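Local atomic coordinates of epidermin leader peptide processing serine protease EpiP (Staphylococcus aureus subsp. aureus, PDB entry 3QFH), a protein that is a subtilisin-like serine endopeptidase that probably cleaves the leader peptide from the precursor of the lantibiotic epidermin. Residues N47-Q55 with V255-Y266. Residues are numbered along the deposited sequence; the frame is centred on the assembly and turned at random.
Sequences NIPELHVAQ and VEYDALQKAINY. With SO4 (sulfate ion), chain L.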
loop_
_atom_site.group_PDB
_atom_site.type_symbol
_atom_site.label_atom_id
_atom_site.label_comp_id
_atom_site.label_asym_id
_atom_site.label_seq_id
_atom_site.Cartn_x
_atom_site.Cartn_y
_atom_site.Cartn_z
ATOM N N ASN A 47 -8.797 -1.602 -18.497
ATOM C CA ASN A 47 -8.180 -0.504 -19.219
ATOM C C ASN A 47 -7.957 0.671 -18.303
ATOM O O ASN A 47 -8.794 0.948 -17.465
ATOM C CB ASN A 47 -9.060 -0.098 -20.407
ATOM C CG ASN A 47 -8.380 0.913 -21.339
ATOM O OD1 ASN A 47 -7.153 0.986 -21.431
ATOM N ND2 ASN A 47 -9.188 1.681 -22.046
ATOM N N ILE A 48 -6.792 1.313 -18.447
ATOM C CA ILE A 48 -6.414 2.490 -17.683
ATOM C C ILE A 48 -5.948 3.550 -18.709
ATOM O O ILE A 48 -4.757 3.635 -19.015
ATOM C CB ILE A 48 -5.248 2.201 -16.708
ATOM C CG1 ILE A 48 -5.461 0.885 -15.947
ATOM C CG2 ILE A 48 -5.087 3.374 -15.742
ATOM C CD1 ILE A 48 -4.351 0.548 -14.949
ATOM N N PRO A 49 -6.888 4.326 -19.266
ATOM C CA PRO A 49 -6.552 5.316 -20.310
ATOM C C PRO A 49 -5.398 6.258 -19.941
ATOM O O PRO A 49 -4.522 6.487 -20.763
ATOM C CB PRO A 49 -7.865 6.092 -20.500
ATOM C CG PRO A 49 -8.918 5.118 -20.131
ATOM C CD PRO A 49 -8.336 4.280 -19.004
ATOM N N GLU A 50 -5.380 6.740 -18.703
ATOM C CA GLU A 50 -4.338 7.668 -18.231
ATOM C C GLU A 50 -2.923 7.094 -18.294
ATOM O O GLU A 50 -1.966 7.841 -18.325
ATOM C CB GLU A 50 -4.599 8.101 -16.774
ATOM C CG GLU A 50 -5.893 8.864 -16.513
ATOM C CD GLU A 50 -7.118 7.983 -16.273
ATOM O OE1 GLU A 50 -7.064 6.750 -16.523
ATOM O OE2 GLU A 50 -8.141 8.552 -15.811
ATOM N N LEU A 51 -2.788 5.777 -18.260
ATOM C CA LEU A 51 -1.461 5.151 -18.293
ATOM C C LEU A 51 -1.184 4.433 -19.610
ATOM O O LEU A 51 -0.119 3.842 -19.789
ATOM C CB LEU A 51 -1.360 4.129 -17.180
ATOM C CG LEU A 51 -1.712 4.622 -15.777
ATOM C CD1 LEU A 51 -1.423 3.529 -14.766
ATOM C CD2 LEU A 51 -0.964 5.888 -15.431
ATOM N N HIS A 52 -2.160 4.441 -20.510
ATOM C CA HIS A 52 -2.030 3.740 -21.781
ATOM C C HIS A 52 -1.764 2.238 -21.610
ATOM O O HIS A 52 -0.919 1.652 -22.317
ATOM C CB HIS A 52 -0.962 4.400 -22.668
ATOM C CG HIS A 52 -1.322 5.786 -23.101
ATOM N ND1 HIS A 52 -0.541 6.882 -22.824
ATOM C CD2 HIS A 52 -2.403 6.252 -23.767
ATOM C CE1 HIS A 52 -1.109 7.964 -23.328
ATOM N NE2 HIS A 52 -2.239 7.607 -23.909
ATOM N N VAL A 53 -2.484 1.604 -20.680
ATOM C CA VAL A 53 -2.352 0.159 -20.471
ATOM C C VAL A 53 -3.724 -0.516 -20.431
ATOM O O VAL A 53 -4.709 0.044 -19.939
ATOM C CB VAL A 53 -1.516 -0.213 -19.215
ATOM C CG1 VAL A 53 -0.080 0.285 -19.357
ATOM C CG2 VAL A 53 -2.140 0.322 -17.933
ATOM N N ALA A 54 -3.785 -1.713 -21.000
ATOM C CA ALA A 54 -5.016 -2.478 -21.038
ATOM C C ALA A 54 -4.707 -3.943 -20.873
ATOM O O ALA A 54 -3.569 -4.379 -21.057
ATOM C CB ALA A 54 -5.748 -2.269 -22.347
ATOM N N GLN A 55 -5.719 -4.695 -20.484
ATOM C CA GLN A 55 -5.573 -6.125 -20.381
ATOM C C GLN A 55 -6.516 -6.652 -21.433
ATOM O O GLN A 55 -7.662 -6.214 -21.532
ATOM C CB GLN A 55 -5.934 -6.640 -19.000
ATOM C CG GLN A 55 -5.440 -8.037 -18.755
ATOM C CD GLN A 55 -5.764 -8.521 -17.353
ATOM O OE1 GLN A 55 -6.822 -8.194 -16.802
ATOM N NE2 GLN A 55 -4.871 -9.336 -16.780
ATOM N N VAL A 255 4.960 -4.729 -18.695
ATOM C CA VAL A 255 3.780 -3.860 -18.775
ATOM C C VAL A 255 3.251 -3.474 -17.401
ATOM O O VAL A 255 2.907 -2.310 -17.168
ATOM C CB VAL A 255 2.679 -4.445 -19.669
ATOM C CG1 VAL A 255 1.455 -3.550 -19.660
ATOM C CG2 VAL A 255 3.201 -4.580 -21.081
ATOM N N GLU A 256 3.223 -4.441 -16.487
ATOM C CA GLU A 256 2.776 -4.199 -15.138
ATOM C C GLU A 256 3.725 -3.258 -14.422
ATOM O O GLU A 256 3.290 -2.374 -13.711
ATOM C CB GLU A 256 2.666 -5.499 -14.331
ATOM C CG GLU A 256 1.398 -6.278 -14.522
ATOM C CD GLU A 256 1.281 -7.015 -15.842
ATOM O OE1 GLU A 256 2.303 -7.196 -16.563
ATOM O OE2 GLU A 256 0.139 -7.445 -16.128
ATOM N N TYR A 257 5.026 -3.487 -14.583
ATOM C CA TYR A 257 6.037 -2.652 -13.941
ATOM C C TYR A 257 5.820 -1.190 -14.353
ATOM O O TYR A 257 5.695 -0.291 -13.505
ATOM C CB TYR A 257 7.454 -3.114 -14.316
ATOM C CG TYR A 257 8.509 -2.337 -13.576
ATOM C CD1 TYR A 257 9.055 -2.823 -12.399
ATOM C CD2 TYR A 257 8.922 -1.081 -14.026
ATOM C CE1 TYR A 257 10.005 -2.088 -11.692
ATOM C CE2 TYR A 257 9.873 -0.354 -13.337
ATOM C CZ TYR A 257 10.406 -0.864 -12.167
ATOM O OH TYR A 257 11.341 -0.138 -11.472
ATOM N N ASP A 258 5.756 -0.972 -15.659
ATOM C CA ASP A 258 5.535 0.354 -16.220
ATOM C C ASP A 258 4.234 0.954 -15.746
ATOM O O ASP A 258 4.188 2.128 -15.434
ATOM C CB ASP A 258 5.504 0.298 -17.751
ATOM C CG ASP A 258 6.873 0.007 -18.358
ATOM O OD1 ASP A 258 7.885 0.105 -17.630
ATOM O OD2 ASP A 258 6.934 -0.306 -19.569
ATOM N N ALA A 259 3.173 0.155 -15.722
ATOM C CA ALA A 259 1.860 0.648 -15.311
ATOM C C ALA A 259 1.922 1.166 -13.880
ATOM O O ALA A 259 1.446 2.272 -13.586
ATOM C CB ALA A 259 0.810 -0.444 -15.422
ATOM N N LEU A 260 2.532 0.365 -13.013
ATOM C CA LEU A 260 2.675 0.707 -11.596
ATOM C C LEU A 260 3.559 1.948 -11.355
ATOM O O LEU A 260 3.170 2.839 -10.594
ATOM C CB LEU A 260 3.191 -0.501 -10.805
ATOM C CG LEU A 260 3.165 -0.360 -9.284
ATOM C CD1 LEU A 260 1.771 0.116 -8.787
ATOM C CD2 LEU A 260 3.553 -1.674 -8.634
ATOM N N GLN A 261 4.732 2.010 -11.985
ATOM C CA GLN A 261 5.604 3.176 -11.826
ATOM C C GLN A 261 4.932 4.405 -12.432
ATOM O O GLN A 261 5.028 5.488 -11.881
ATOM C CB GLN A 261 6.977 2.972 -12.482
ATOM C CG GLN A 261 7.907 4.176 -12.331
ATOM C CD GLN A 261 8.274 4.440 -10.885
ATOM O OE1 GLN A 261 9.209 3.846 -10.360
ATOM N NE2 GLN A 261 7.530 5.328 -10.228
ATOM N N LYS A 262 4.241 4.238 -13.561
ATOM C CA LYS A 262 3.545 5.381 -14.183
ATOM C C LYS A 262 2.373 5.855 -13.323
ATOM O O LYS A 262 2.115 7.040 -13.243
ATOM C CB LYS A 262 3.102 5.074 -15.621
ATOM C CG LYS A 262 4.271 4.988 -16.594
ATOM C CD LYS A 262 3.887 4.393 -17.960
ATOM C CE LYS A 262 2.929 5.271 -18.757
ATOM N NZ LYS A 262 2.613 4.685 -20.115
ATOM N N ALA A 263 1.688 4.933 -12.660
ATOM C CA ALA A 263 0.583 5.305 -11.768
ATOM C C ALA A 263 1.126 6.188 -10.623
ATOM O O ALA A 263 0.573 7.240 -10.317
ATOM C CB ALA A 263 -0.088 4.052 -11.199
ATOM N N ILE A 264 2.209 5.726 -10.000
ATOM C CA ILE A 264 2.900 6.449 -8.917
ATOM C C ILE A 264 3.329 7.883 -9.351
ATOM O O ILE A 264 3.118 8.856 -8.630
ATOM C CB ILE A 264 4.114 5.610 -8.415
ATOM C CG1 ILE A 264 3.594 4.359 -7.703
ATOM C CG2 ILE A 264 5.015 6.414 -7.460
ATOM C CD1 ILE A 264 4.644 3.325 -7.389
ATOM N N ASN A 265 3.889 8.004 -10.541
ATOM C CA ASN A 265 4.329 9.311 -11.045
ATOM C C ASN A 265 3.133 10.176 -11.407
ATOM O O ASN A 265 3.186 11.402 -11.291
ATOM C CB ASN A 265 5.299 9.138 -12.210
ATOM C CG ASN A 265 6.620 8.480 -11.783
ATOM O OD1 ASN A 265 6.940 8.412 -10.595
ATOM N ND2 ASN A 265 7.394 8.024 -12.750
ATOM N N TYR A 266 2.056 9.534 -11.839
ATOM C CA TYR A 266 0.814 10.231 -12.125
ATOM C C TYR A 266 0.295 10.832 -10.804
ATOM O O TYR A 266 -0.072 12.011 -10.753
ATOM C CB TYR A 266 -0.210 9.283 -12.743
ATOM C CG TYR A 266 -1.544 9.921 -13.096
ATOM C CD1 TYR A 266 -1.784 10.432 -14.361
ATOM C CD2 TYR A 266 -2.557 10.012 -12.154
ATOM C CE1 TYR A 266 -3.009 11.011 -14.681
ATOM C CE2 TYR A 266 -3.768 10.575 -12.456
ATOM C CZ TYR A 266 -3.993 11.077 -13.717
ATOM O OH TYR A 266 -5.208 11.640 -13.995
HETATM S S SO4 L . -3.773 10.274 -25.614
HETATM O O1 SO4 L . -4.369 10.775 -26.849
HETATM O O2 SO4 L . -2.462 10.890 -25.435
HETATM O O3 SO4 L . -4.628 10.599 -24.475
HETATM O O4 SO4 L . -3.632 8.827 -25.708
#
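With CG anti to its carbonyl carbon (chi1 -53°), Leu51 drives its two methyls into helix 254-269, while a single bend at chi3 (66°) in the otherwise extended Lys262 chain brings NZ to Leu51 O. The contact joins the propeptide-like N-terminal region to the subtilisin-like fold, consistent with a propeptide kept in the same chain: the 3-10 turn 49-51, between two antiparallel strands, sits against helix 254-269. His52 and Val53 together face Ile48 in a G1 beta bulge. Small alanines let Leu51 close on the helix backbone: CD1 lies 3.3 Å from Ala259 O and 3.8 Å from Ala263 CB, while CD2 is 3.9 Å from Lys262 C. Where strand 53-59 begins, Val53 CG2 packs on Ala259 CB at 3.9 Å; Val53 and Val255 pass in opposite directions, CG1 to CG1 at 4.1 Å. Glu50 CB and CG cross the CE1-OH end of Tyr266 at a slant, carboxylate and ring planes 77° apart; the Tyr266 hydroxyl is hydrogen-bonded to Asn225. Lys262 NZ bonds to Leu51 O at 2.9 Å, from above the carbonyl plane, and makes a salt bridge with Glu26 on strand 20-27. A sulfate, likely picked up from the crystallisation solution, meets the His52 ring edge, NE2 donating to its O4 at 2.6 Å.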